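Local coordinates for protein cellulase (Xanthomonas axonopodis pv. citri, PDB 5HOS) that probably hydrolyses internal beta-1,4-glucosidic bonds of cellulose and related beta-glucans, as an endoglucanase of glycoside hydrolase family 5, at residues Val32-Ala37 with Ala61-Lys66; Glu38-Gln43 with Gly307-Gly312; Arg72-Trp77 with Ser302-Gly307; Met157-Asp162 with Leu269-Thr274. All coordinates share one frame; numbering follows the deposited sequence.

Interaction 1 of 4, residues Val32-Ala37 with Ala61-Lys66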
loop_
_atom_site.group_PDB
_atom_site.type_symbol
_atom_site.label_atom_id
_atom_site.label_comp_id
_atom_site.label_asym_id
_atom_site.label_seq_id
_atom_site.Cartn_x
_atom_site.Cartn_y
_atom_site.Cartn_z
ATOM N N VAL A 32 -5.072 -3.112 7.229
ATOM C CA VAL A 32 -5.960 -2.061 6.791
ATOM C C VAL A 32 -5.176 -0.782 6.504
ATOM O O VAL A 32 -4.185 -0.480 7.174
ATOM C CB VAL A 32 -7.049 -1.817 7.859
ATOM C CG1 VAL A 32 -6.455 -1.256 9.149
ATOM C CG2 VAL A 32 -8.155 -0.922 7.319
ATOM N N ASN A 33 -5.626 -0.046 5.497
ATOM C CA ASN A 33 -5.122 1.293 5.230
ATOM C C ASN A 33 -5.783 2.276 6.185
ATOM O O ASN A 33 -7.010 2.314 6.271
ATOM C CB ASN A 33 -5.428 1.722 3.795
ATOM C CG ASN A 33 -4.491 1.104 2.792
ATOM O OD1 ASN A 33 -3.478 1.708 2.439
ATOM N ND2 ASN A 33 -4.836 -0.092 2.303
ATOM N N LEU A 34 -4.977 3.054 6.905
ATOM C CA LEU A 34 -5.490 4.158 7.711
ATOM C C LEU A 34 -5.222 5.440 6.953
ATOM O O LEU A 34 -4.117 5.992 7.001
ATOM C CB LEU A 34 -4.857 4.183 9.108
ATOM C CG LEU A 34 -5.139 2.983 10.008
ATOM C CD1 LEU A 34 -4.577 3.242 11.401
ATOM C CD2 LEU A 34 -6.624 2.666 10.094
ATOM N N SER A 35 -6.243 5.875 6.221
ATOM C CA SER A 35 -6.175 7.066 5.400
ATOM C C SER A 35 -6.361 8.295 6.273
ATOM O O SER A 35 -7.171 8.278 7.195
ATOM C CB SER A 35 -7.276 7.038 4.334
ATOM O OG SER A 35 -7.284 8.243 3.604
ATOM N N GLY A 36 -5.637 9.363 5.954
ATOM C CA GLY A 36 -5.738 10.617 6.700
ATOM C C GLY A 36 -4.565 11.563 6.549
ATOM O O GLY A 36 -4.762 12.762 6.494
ATOM N N ALA A 37 -3.339 11.039 6.509
ATOM C CA ALA A 37 -2.139 11.889 6.434
ATOM C C ALA A 37 -1.815 12.349 5.002
ATOM O O ALA A 37 -1.055 13.304 4.814
ATOM C CB ALA A 37 -0.938 11.170 7.051
ATOM N N ALA A 61 -5.234 -0.309 18.273
ATOM C CA ALA A 61 -5.790 -1.307 19.193
ATOM C C ALA A 61 -7.097 -1.920 18.658
ATOM O O ALA A 61 -7.279 -3.125 18.736
ATOM C CB ALA A 61 -6.001 -0.711 20.575
ATOM N N TYR A 62 -7.974 -1.099 18.075
ATOM C CA TYR A 62 -9.212 -1.610 17.487
ATOM C C TYR A 62 -8.945 -2.671 16.413
ATOM O O TYR A 62 -9.508 -3.769 16.455
ATOM C CB TYR A 62 -10.079 -0.486 16.894
ATOM C CG TYR A 62 -11.249 -1.045 16.110
ATOM C CD1 TYR A 62 -12.338 -1.622 16.763
ATOM C CD2 TYR A 62 -11.242 -1.056 14.712
ATOM C CE1 TYR A 62 -13.399 -2.168 16.051
ATOM C CE2 TYR A 62 -12.297 -1.597 13.992
ATOM C CZ TYR A 62 -13.375 -2.150 14.662
ATOM O OH TYR A 62 -14.422 -2.683 13.940
ATOM N N PHE A 63 -8.087 -2.345 15.453
ATOM C CA PHE A 63 -7.839 -3.266 14.342
ATOM C C PHE A 63 -7.058 -4.497 14.778
ATOM O O PHE A 63 -7.317 -5.589 14.283
ATOM C CB PHE A 63 -7.225 -2.534 13.141
ATOM C CG PHE A 63 -8.217 -1.638 12.454
ATOM C CD1 PHE A 63 -9.286 -2.195 11.744
ATOM C CD2 PHE A 63 -8.138 -0.263 12.565
ATOM C CE1 PHE A 63 -10.238 -1.389 11.129
ATOM C CE2 PHE A 63 -9.088 0.551 11.948
ATOM C CZ PHE A 63 -10.139 -0.014 11.237
ATOM N N ALA A 64 -6.164 -4.333 15.753
ATOM C CA ALA A 64 -5.491 -5.484 16.376
ATOM C C ALA A 64 -6.498 -6.402 17.063
ATOM O O ALA A 64 -6.392 -7.629 16.955
ATOM C CB ALA A 64 -4.429 -5.029 17.370
ATOM N N GLY A 65 -7.491 -5.813 17.735
ATOM C CA GLY A 65 -8.569 -6.589 18.366
ATOM C C GLY A 65 -9.390 -7.386 17.354
ATOM O O GLY A 65 -9.950 -8.427 17.687
ATOM N N LYS A 66 -9.448 -6.895 16.114
ATOM C CA LYS A 66 -10.057 -7.626 14.993
ATOM C C LYS A 66 -9.081 -8.562 14.269
ATOM O O LYS A 66 -9.369 -9.015 13.160
ATOM C CB LYS A 66 -10.677 -6.635 14.002
ATOM C CG LYS A 66 -11.799 -5.797 14.593
ATOM C CD LYS A 66 -13.060 -6.623 14.819
ATOM C CE LYS A 66 -13.792 -6.214 16.077
ATOM N NZ LYS A 66 -14.956 -7.117 16.289
#
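Val32 and Phe63 meet at about a right angle, with one methyl of the valine set over a face of the phenyl ring. The touching branch is CG1, which lies 3.8 Å from Phe63 CG. A CH-pi contact results: Val32 CG1 is 3.9 Å from the centroid of the Phe63 ring and only 14° off its normal. The valine torsion explains this, because chi1 of 66° tucks CG1 between the backbone N and the carbonyl carbon while CG2 takes the branch anti to N.

Leu34, two residues further along the strand, approaches differently. Its CB does not point at the helix, but its CD2 methyl reaches Phe63 CE2 at 3.7 Å, meeting the ring obliquely, the two side chains lying alongside each other and running opposite ways. The far face of the phenyl is covered from within the helix by Tyr62, whose CD2 stands 3.5 Å above the plane of the Phe63 ring and over its centre. The ring is thus sandwiched between valine and tyrosine, which should limit its rotation. Met330 of helix 330-341 and Ala306 of strand 298-306 also pack against Phe63, and Val32, Leu34 and Phe63 are all buried. Such packing of an outward-facing strand residue against the following helix is characteristic of the beta-alpha-beta unit, here strand 29-34, helix 57-65 and strand 70-75, the first of the (beta/alpha)8 barrel.

Interaction 2 of 4, residues Glu38-Gln43 with Gly307-Gly312; sequences EIKSSQ and GAWWSG
Ile39 reaches Trp309 through a first torsion of 71°, which lodges CG1 between the backbone N and the carbonyl carbon, and a second near 180° that carries CD1 straight outward. Lys40 follows from a left-handed backbone conformation, and its chain, otherwise extended, bends at the last torsion (chi4 74°) to swing NZ round to the same indole. The two segments are loops at the C-terminal end of the (beta/alpha)8 barrel, one after strand 29-34 and the other after strand 298-306, and each contains a type I beta turn, Lys40 to Gln43 and Gly307 to Trp310.

Trp309 is approached at its six-membered ring. Ile39 CD1 comes to the edge, near the indole plane, with its side chain crossing that of the tryptophan at about a right angle. The ammonium of Lys40 passes obliquely, with NZ 4.0 Å from Trp309 CZ3; its polar anchor is elsewhere, in a hydrogen bond to Asp51 O. Arg53 makes a cation-pi contact with Trp309, so this surface indole has basic side chains around it. The first loop is tied down separately, with Arg79 NH1 bonded to Ile39 O. The shortest contact between the two loops is Ile39 CD1 to Trp309 CE3, at 3.7 Å.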
loop_
_atom_site.group_PDB
_atom_site.type_symbol
_atom_site.label_atom_id
_atom_site.label_comp_id
_atom_site.label_asym_id
_atom_site.label_seq_id
_atom_site.Cartn_x
_atom_site.Cartn_y
_atom_site.Cartn_z
ATOM N N GLU A 38 -2.409 11.678 4.011
ATOM C CA GLU A 38 -2.160 11.940 2.595
ATOM C C GLU A 38 -3.167 12.894 1.946
ATOM O O GLU A 38 -2.940 13.351 0.820
ATOM C CB GLU A 38 -2.137 10.614 1.813
ATOM C CG GLU A 38 -3.478 10.033 1.348
ATOM C CD GLU A 38 -4.318 9.363 2.434
ATOM O OE1 GLU A 38 -4.035 9.504 3.652
ATOM O OE2 GLU A 38 -5.292 8.683 2.062
ATOM N N ILE A 39 -4.265 13.180 2.639
ATOM C CA ILE A 39 -5.409 13.879 2.027
ATOM C C ILE A 39 -5.188 15.380 1.854
ATOM O O ILE A 39 -4.239 15.952 2.411
ATOM C CB ILE A 39 -6.743 13.602 2.771
ATOM C CG1 ILE A 39 -6.782 14.289 4.139
ATOM C CG2 ILE A 39 -6.987 12.096 2.887
ATOM C CD1 ILE A 39 -8.076 14.089 4.887
ATOM N N LYS A 40 -6.075 15.991 1.061
ATOM C CA LYS A 40 -6.043 17.422 0.730
ATOM C C LYS A 40 -4.658 17.825 0.264
ATOM O O LYS A 40 -4.044 18.745 0.810
ATOM C CB LYS A 40 -6.510 18.276 1.914
ATOM C CG LYS A 40 -7.877 17.861 2.427
ATOM C CD LYS A 40 -8.554 18.953 3.237
ATOM C CE LYS A 40 -9.748 18.412 4.017
ATOM N NZ LYS A 40 -9.370 17.583 5.202
ATOM N N SER A 41 -4.170 17.115 -0.751
ATOM C CA SER A 41 -2.785 17.255 -1.191
ATOM C C SER A 41 -2.437 18.624 -1.784
ATOM O O SER A 41 -1.257 18.974 -1.840
ATOM C CB SER A 41 -2.408 16.142 -2.174
ATOM O OG SER A 41 -3.192 16.223 -3.344
ATOM N N SER A 42 -3.444 19.397 -2.202
ATOM C CA SER A 42 -3.230 20.791 -2.619
ATOM C C SER A 42 -2.674 21.674 -1.492
ATOM O O SER A 42 -2.054 22.699 -1.770
ATOM C CB SER A 42 -4.534 21.405 -3.148
ATOM O OG SER A 42 -5.552 21.331 -2.171
ATOM N N GLN A 43 -2.900 21.273 -0.237
ATOM C CA GLN A 43 -2.384 21.998 0.935
ATOM C C GLN A 43 -0.979 21.530 1.317
ATOM O O GLN A 43 -0.819 20.504 1.985
ATOM C CB GLN A 43 -3.347 21.839 2.123
ATOM C CG GLN A 43 -4.779 22.275 1.819
ATOM C CD GLN A 43 -4.849 23.687 1.276
ATOM O OE1 GLN A 43 -4.410 24.628 1.937
ATOM N NE2 GLN A 43 -5.382 23.846 0.061
ATOM N N GLY A 307 -9.969 4.977 8.827
ATOM C CA GLY A 307 -9.501 6.324 9.137
ATOM C C GLY A 307 -10.691 7.135 9.594
ATOM O O GLY A 307 -11.819 6.912 9.141
ATOM N N ALA A 308 -10.432 8.085 10.483
ATOM C CA ALA A 308 -11.494 8.793 11.198
ATOM C C ALA A 308 -12.294 9.800 10.358
ATOM O O ALA A 308 -13.392 10.193 10.769
ATOM C CB ALA A 308 -10.915 9.483 12.432
ATOM N N TRP A 309 -11.765 10.221 9.204
ATOM C CA TRP A 309 -12.385 11.306 8.421
ATOM C C TRP A 309 -13.124 10.887 7.143
ATOM O O TRP A 309 -13.528 11.754 6.365
ATOM C CB TRP A 309 -11.337 12.393 8.111
ATOM C CG TRP A 309 -10.917 13.237 9.310
ATOM C CD1 TRP A 309 -11.403 13.170 10.594
ATOM C CD2 TRP A 309 -9.954 14.300 9.308
ATOM N NE1 TRP A 309 -10.784 14.108 11.384
ATOM C CE2 TRP A 309 -9.897 14.822 10.621
ATOM C CE3 TRP A 309 -9.133 14.858 8.323
ATOM C CZ2 TRP A 309 -9.038 15.872 10.976
ATOM C CZ3 TRP A 309 -8.284 15.910 8.670
ATOM C CH2 TRP A 309 -8.245 16.404 9.988
ATOM N N TRP A 310 -13.339 9.585 6.932
ATOM C CA TRP A 310 -14.140 9.132 5.788
ATOM C C TRP A 310 -15.588 9.569 5.980
ATOM O O TRP A 310 -16.100 9.566 7.101
ATOM C CB TRP A 310 -14.103 7.601 5.606
ATOM C CG TRP A 310 -12.831 7.071 5.020
ATOM C CD1 TRP A 310 -11.899 6.302 5.653
ATOM C CD2 TRP A 310 -12.358 7.247 3.674
ATOM N NE1 TRP A 310 -10.874 5.993 4.795
ATOM C CE2 TRP A 310 -11.128 6.560 3.573
ATOM C CE3 TRP A 310 -12.853 7.922 2.546
ATOM C CZ2 TRP A 310 -10.377 6.530 2.389
ATOM C CZ3 TRP A 310 -12.103 7.890 1.363
ATOM C CH2 TRP A 310 -10.879 7.198 1.299
ATOM N N SER A 311 -16.239 9.931 4.879
ATOM C CA SER A 311 -17.653 10.291 4.907
ATOM C C SER A 311 -18.505 9.042 5.145
ATOM O O SER A 311 -18.042 7.903 4.962
ATOM C CB SER A 311 -18.061 10.987 3.607
ATOM O OG SER A 311 -18.093 10.084 2.516
ATOM N N GLY A 312 -19.750 9.270 5.561
ATOM C CA GLY A 312 -20.701 8.190 5.828
ATOM C C GLY A 312 -21.095 7.380 4.604
ATOM O O GLY A 312 -21.432 6.203 4.722
#

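Interaction 3 of 4, residues Arg72-Trp77 with Ser302-Gly307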
loop_
_atom_site.group_PDB
_atom_site.type_symbol
_atom_site.label_atom_id
_atom_site.label_comp_id
_atom_site.label_asym_id
_atom_site.label_seq_id
_atom_site.Cartn_x
_atom_site.Cartn_y
_atom_site.Cartn_z
ATOM N N ARG A 72 -1.355 -0.017 6.774
ATOM C CA ARG A 72 -0.707 0.722 5.702
ATOM C C ARG A 72 -1.016 2.177 5.966
ATOM O O ARG A 72 -2.193 2.556 6.120
ATOM C CB ARG A 72 -1.172 0.276 4.315
ATOM C CG ARG A 72 -0.497 0.993 3.147
ATOM C CD ARG A 72 -0.695 0.193 1.873
ATOM N NE ARG A 72 -0.145 0.769 0.648
ATOM C CZ ARG A 72 -0.796 1.556 -0.217
ATOM N NH1 ARG A 72 -2.050 1.962 0.004
ATOM N NH2 ARG A 72 -0.181 1.946 -1.329
ATOM N N LEU A 73 0.040 2.978 6.041
ATOM C CA LEU A 73 -0.068 4.386 6.397
ATOM C C LEU A 73 0.354 5.284 5.233
ATOM O O LEU A 73 1.546 5.512 5.025
ATOM C CB LEU A 73 0.795 4.658 7.627
ATOM C CG LEU A 73 0.715 6.059 8.223
ATOM C CD1 LEU A 73 -0.602 6.237 8.961
ATOM C CD2 LEU A 73 1.906 6.307 9.137
ATOM N N PRO A 74 -0.628 5.790 4.465
ATOM C CA PRO A 74 -0.326 6.753 3.431
ATOM C C PRO A 74 0.189 8.068 4.014
ATOM O O PRO A 74 -0.421 8.606 4.947
ATOM C CB PRO A 74 -1.682 6.989 2.762
ATOM C CG PRO A 74 -2.462 5.770 3.017
ATOM C CD PRO A 74 -2.051 5.386 4.410
ATOM N N ILE A 75 1.310 8.543 3.473
ATOM C CA ILE A 75 1.874 9.851 3.791
ATOM C C ILE A 75 2.185 10.564 2.489
ATOM O O ILE A 75 2.346 9.913 1.454
ATOM C CB ILE A 75 3.126 9.758 4.689
ATOM C CG1 ILE A 75 4.307 9.052 3.997
ATOM C CG2 ILE A 75 2.782 9.031 5.976
ATOM C CD1 ILE A 75 5.267 9.960 3.268
ATOM N N LEU A 76 2.236 11.896 2.540
ATOM C CA LEU A 76 2.570 12.705 1.370
ATOM C C LEU A 76 4.041 13.023 1.346
ATOM O O LEU A 76 4.555 13.612 2.299
ATOM C CB LEU A 76 1.823 14.039 1.372
ATOM C CG LEU A 76 0.508 14.215 0.636
ATOM C CD1 LEU A 76 0.258 15.709 0.491
ATOM C CD2 LEU A 76 0.480 13.540 -0.723
ATOM N N TRP A 77 4.706 12.682 0.245
ATOM C CA TRP A 77 6.134 12.974 0.055
ATOM C C TRP A 77 6.456 14.430 0.436
ATOM O O TRP A 77 7.387 14.690 1.188
ATOM C CB TRP A 77 6.528 12.712 -1.407
ATOM C CG TRP A 77 8.004 12.754 -1.734
ATOM C CD1 TRP A 77 9.034 13.197 -0.946
ATOM C CD2 TRP A 77 8.598 12.379 -2.977
ATOM N NE1 TRP A 77 10.222 13.105 -1.616
ATOM C CE2 TRP A 77 9.985 12.612 -2.869
ATOM C CE3 TRP A 77 8.087 11.870 -4.179
ATOM C CZ2 TRP A 77 10.880 12.336 -3.915
ATOM C CZ3 TRP A 77 8.986 11.599 -5.230
ATOM C CH2 TRP A 77 10.355 11.838 -5.088
ATOM N N SER A 302 -3.857 -5.658 2.561
ATOM C CA SER A 302 -4.340 -4.561 3.388
ATOM C C SER A 302 -5.516 -3.874 2.700
ATOM O O SER A 302 -5.411 -3.400 1.564
ATOM C CB SER A 302 -3.219 -3.559 3.763
ATOM O OG SER A 302 -2.464 -3.115 2.643
ATOM N N TRP A 303 -6.647 -3.897 3.399
ATOM C CA TRP A 303 -7.918 -3.343 2.940
ATOM C C TRP A 303 -7.870 -1.830 2.808
ATOM O O TRP A 303 -7.268 -1.149 3.648
ATOM C CB TRP A 303 -8.994 -3.728 3.964
ATOM C CG TRP A 303 -10.339 -3.122 3.782
ATOM C CD1 TRP A 303 -10.775 -1.911 4.252
ATOM C CD2 TRP A 303 -11.444 -3.717 3.115
ATOM N NE1 TRP A 303 -12.088 -1.713 3.899
ATOM C CE2 TRP A 303 -12.528 -2.813 3.210
ATOM C CE3 TRP A 303 -11.632 -4.938 2.449
ATOM C CZ2 TRP A 303 -13.779 -3.090 2.657
ATOM C CZ3 TRP A 303 -12.876 -5.213 1.898
ATOM C CH2 TRP A 303 -13.930 -4.295 2.007
ATOM N N TRP A 304 -8.512 -1.305 1.765
ATOM C CA TRP A 304 -8.721 0.133 1.615
ATOM C C TRP A 304 -10.214 0.387 1.872
ATOM O O TRP A 304 -11.038 -0.080 1.087
ATOM C CB TRP A 304 -8.347 0.619 0.205
ATOM C CG TRP A 304 -8.503 2.103 0.091
ATOM C CD1 TRP A 304 -9.647 2.788 -0.190
ATOM C CD2 TRP A 304 -7.491 3.089 0.313
ATOM N NE1 TRP A 304 -9.409 4.141 -0.168
ATOM C CE2 TRP A 304 -8.096 4.357 0.146
ATOM C CE3 TRP A 304 -6.136 3.029 0.648
ATOM C CZ2 TRP A 304 -7.384 5.550 0.283
ATOM C CZ3 TRP A 304 -5.427 4.217 0.790
ATOM C CH2 TRP A 304 -6.054 5.463 0.614
ATOM N N ALA A 305 -10.600 1.106 2.929
ATOM C CA ALA A 305 -9.714 1.723 3.938
ATOM C C ALA A 305 -10.495 1.976 5.215
ATOM O O ALA A 305 -11.692 1.742 5.272
ATOM C CB ALA A 305 -9.152 3.038 3.423
ATOM N N ALA A 306 -9.786 2.447 6.236
ATOM C CA ALA A 306 -10.391 3.033 7.418
ATOM C C ALA A 306 -9.697 4.378 7.678
ATOM O O ALA A 306 -8.925 4.860 6.846
ATOM C CB ALA A 306 -10.266 2.084 8.601
ATOM N N GLY A 307 -9.969 4.977 8.827
ATOM C CA GLY A 307 -9.501 6.324 9.137
ATOM C C GLY A 307 -10.691 7.135 9.594
ATOM O O GLY A 307 -11.819 6.912 9.141
#
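Arg72 leaves its strand towards strand 298-306, and its CB already lies 4.0 Å from Ser302 OG. With chi1 at -178° the chain sets out anti to the backbone N and stays extended from CG to NE. CD passes beside the same hydroxyl, 3.8 Å from Ser302 OG; the serine itself hydrogen-bonds Ala270 O. At the tip, NH1 comes within 4.1 Å of Trp304 CZ3. The indole carbon sits at the edge of the guanidinium, the two planes are 67° apart, and the groups therefore do not stack. The polar grip on the tip lies elsewhere: NH1 hydrogen-bonds Asn33 OD1 and forms a salt bridge with Glu271 OE2, while NH2 forms one with Glu227 OE2 and hydrogen-bonds Asn158 OD1, which fixes the buried group firmly.

Pro74, on the same strand, adds an apolar touch, its CG 4.0 Å from Trp304 CZ3. The peptide bond between Trp304 and Ala305 is cis, a feature familiar at the end of the eighth strand in family 5 relatives, and Ala305 CB packs over one face of the indole. Strand 29-34 lies between strands 70-75 and 298-306 in the barrel wall, so these side chains meet across its interior, past Asn33 and beside strand 267-273.

Interaction 4 of 4, residues Met157-Asp162 with Leu269-Thr274; sequences MNEPYD and LAEFGT
Asn158 and Glu271 bring two oxygens together: Asn158 OD1 is 3.2 Å from Glu271 OE2, two acceptors that are not hydrogen-bonded to each other. The amide and carboxylate planes are only 21° apart, though the side chains cross at about a right angle. The guanidinium of Arg72 is a shared partner of both oxygens and so helps to hold them side by side.

A water supplies the hydrogen-bonded link. It accepts from Asn158 ND2 at 2.9 Å and donates to Glu271 OE2 at 2.7 Å, so that the amide nitrogen reaches the carboxylate by way of one solvent molecule.

The asparagine-glutamate-proline run at the end of the fourth barrel strand, facing a glutamate on the seventh, is the hallmark of family 5 and its clan. By that analogy Glu159 is probably the acid/base and Glu271 the nucleophile. Their carboxyl carbons, Glu159 CD and Glu271 CD, are 5.1 Å apart, consistent with a retaining mechanism.

Between the two carboxyl groups, Glu159 OE2 faces Glu271 OE1 at 3.7 Å with the planes turned 38° from each other. Both chains run extended beyond CG, which brings the two groups towards each other. Each of the facing oxygens has an outside partner that helps orient it: His229 ND1 bonds Glu159 OE2, and Tyr231 OH bonds Glu271 OE1.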
loop_
_atom_site.group_PDB
_atom_site.type_symbol
_atom_site.label_atom_id
_atom_site.label_comp_id
_atom_site.label_asym_id
_atom_site.label_seq_id
_atom_site.Cartn_x
_atom_site.Cartn_y
_atom_site.Cartn_z
ATOM N N MET A 157 6.154 3.461 -3.427
ATOM C CA MET A 157 5.337 4.475 -4.099
ATOM C C MET A 157 3.931 3.984 -4.349
ATOM O O MET A 157 3.754 2.912 -4.892
ATOM C CB MET A 157 5.958 4.833 -5.461
ATOM C CG MET A 157 5.229 5.940 -6.235
ATOM S SD MET A 157 5.083 7.464 -5.290
ATOM C CE MET A 157 6.793 7.827 -4.915
ATOM N N ASN A 158 2.935 4.803 -4.036
ATOM C CA ASN A 158 1.573 4.448 -4.390
ATOM C C ASN A 158 1.287 4.706 -5.872
ATOM O O ASN A 158 1.443 5.833 -6.333
ATOM C CB ASN A 158 0.570 5.263 -3.592
ATOM C CG ASN A 158 -0.837 4.769 -3.781
ATOM O OD1 ASN A 158 -1.142 3.635 -3.443
ATOM N ND2 ASN A 158 -1.713 5.620 -4.315
ATOM N N GLU A 159 0.849 3.669 -6.580
ATOM C CA GLU A 159 0.270 3.775 -7.927
ATOM C C GLU A 159 0.974 4.726 -8.912
ATOM O O GLU A 159 0.376 5.711 -9.357
ATOM C CB GLU A 159 -1.225 4.128 -7.814
ATOM C CG GLU A 159 -2.023 3.064 -7.060
ATOM C CD GLU A 159 -3.535 3.214 -7.159
ATOM O OE1 GLU A 159 -4.016 4.154 -7.815
ATOM O OE2 GLU A 159 -4.253 2.369 -6.567
ATOM N N PRO A 160 2.238 4.427 -9.274
ATOM C CA PRO A 160 2.814 5.094 -10.455
ATOM C C PRO A 160 1.884 4.905 -11.649
ATOM O O PRO A 160 1.347 3.807 -11.810
ATOM C CB PRO A 160 4.131 4.341 -10.692
ATOM C CG PRO A 160 4.397 3.559 -9.454
ATOM C CD PRO A 160 3.067 3.296 -8.813
ATOM N N TYR A 161 1.637 5.941 -12.450
ATOM C CA TYR A 161 0.697 5.771 -13.587
ATOM C C TYR A 161 0.966 6.469 -14.914
ATOM O O TYR A 161 0.503 5.974 -15.944
ATOM C CB TYR A 161 -0.736 6.072 -13.166
ATOM C CG TYR A 161 -1.064 7.534 -13.004
ATOM C CD1 TYR A 161 -0.869 8.176 -11.785
ATOM C CD2 TYR A 161 -1.600 8.269 -14.058
ATOM C CE1 TYR A 161 -1.189 9.519 -11.634
ATOM C CE2 TYR A 161 -1.916 9.610 -13.920
ATOM C CZ TYR A 161 -1.718 10.221 -12.699
ATOM O OH TYR A 161 -2.017 11.541 -12.545
ATOM N N ASP A 162 1.637 7.617 -14.911
ATOM C CA ASP A 162 2.000 8.275 -16.179
ATOM C C ASP A 162 3.515 8.250 -16.396
ATOM O O ASP A 162 4.112 9.150 -16.964
ATOM C CB ASP A 162 1.357 9.675 -16.325
ATOM C CG ASP A 162 1.781 10.653 -15.257
ATOM O OD1 ASP A 162 2.762 10.400 -14.521
ATOM O OD2 ASP A 162 1.120 11.712 -15.164
ATOM N N LEU A 269 -1.159 -7.528 -1.669
ATOM C CA LEU A 269 -2.330 -6.822 -2.172
ATOM C C LEU A 269 -2.589 -5.623 -1.246
ATOM O O LEU A 269 -3.380 -5.699 -0.313
ATOM C CB LEU A 269 -3.536 -7.764 -2.277
ATOM C CG LEU A 269 -4.715 -7.256 -3.114
ATOM C CD1 LEU A 269 -4.349 -7.149 -4.589
ATOM C CD2 LEU A 269 -5.922 -8.172 -2.936
ATOM N N ALA A 270 -1.882 -4.525 -1.504
ATOM C CA ALA A 270 -1.824 -3.400 -0.566
ATOM C C ALA A 270 -3.077 -2.524 -0.562
ATOM O O ALA A 270 -3.268 -1.739 0.368
ATOM C CB ALA A 270 -0.596 -2.542 -0.820
ATOM N N GLU A 271 -3.888 -2.618 -1.615
ATOM C CA GLU A 271 -5.209 -2.000 -1.625
ATOM C C GLU A 271 -6.185 -2.942 -2.289
ATOM O O GLU A 271 -5.904 -3.480 -3.368
ATOM C CB GLU A 271 -5.236 -0.683 -2.405
ATOM C CG GLU A 271 -4.444 0.455 -1.789
ATOM C CD GLU A 271 -4.726 1.804 -2.427
ATOM O OE1 GLU A 271 -5.727 1.921 -3.177
ATOM O OE2 GLU A 271 -3.942 2.756 -2.170
ATOM N N PHE A 272 -7.324 -3.123 -1.624
ATOM C CA PHE A 272 -8.511 -3.752 -2.200
ATOM C C PHE A 272 -9.681 -3.363 -1.321
ATOM O O PHE A 272 -9.499 -3.043 -0.139
ATOM C CB PHE A 272 -8.379 -5.278 -2.261
ATOM C CG PHE A 272 -8.328 -5.939 -0.913
ATOM C CD1 PHE A 272 -7.196 -5.823 -0.102
ATOM C CD2 PHE A 272 -9.412 -6.666 -0.440
ATOM C CE1 PHE A 272 -7.153 -6.416 1.146
ATOM C CE2 PHE A 272 -9.364 -7.272 0.802
ATOM C CZ PHE A 272 -8.238 -7.146 1.599
ATOM N N GLY A 273 -10.875 -3.384 -1.898
ATOM C CA GLY A 273 -12.076 -3.026 -1.165
ATOM C C GLY A 273 -13.309 -3.482 -1.901
ATOM O O GLY A 273 -13.270 -3.704 -3.106
ATOM N N THR A 274 -14.400 -3.606 -1.159
ATOM C CA THR A 274 -15.692 -4.077 -1.677
ATOM C C THR A 274 -16.791 -3.429 -0.845
ATOM O O THR A 274 -16.606 -3.189 0.356
ATOM C CB THR A 274 -15.866 -5.618 -1.608
ATOM O OG1 THR A 274 -15.716 -6.084 -0.258
ATOM C CG2 THR A 274 -14.874 -6.339 -2.510
HETATM O O HOH W 1 -4.319 4.459 -4.235
#

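All four contacts belong to one eight-stranded parallel barrel. Interaction 1 packs strand 29-34 on its outer helix and closes before interaction 3 opens; interaction 4 is nested inside the loop closed by interaction 3, which is itself nested inside that of interaction 2. Centres of interactions 1 and 3 are about 9 Å apart, and those of 3 and 4 about 10 Å; strand 298-306 is flanked by strands 29-34 and 267-273. Interactions 2 and 3 share Gly307, whereas 2 and 4 do not touch. Together they run from outer layer through barrel interior to the probable catalytic glutamates, with Asn33 bonding residues of strands 70-75, 298-306 and 267-273.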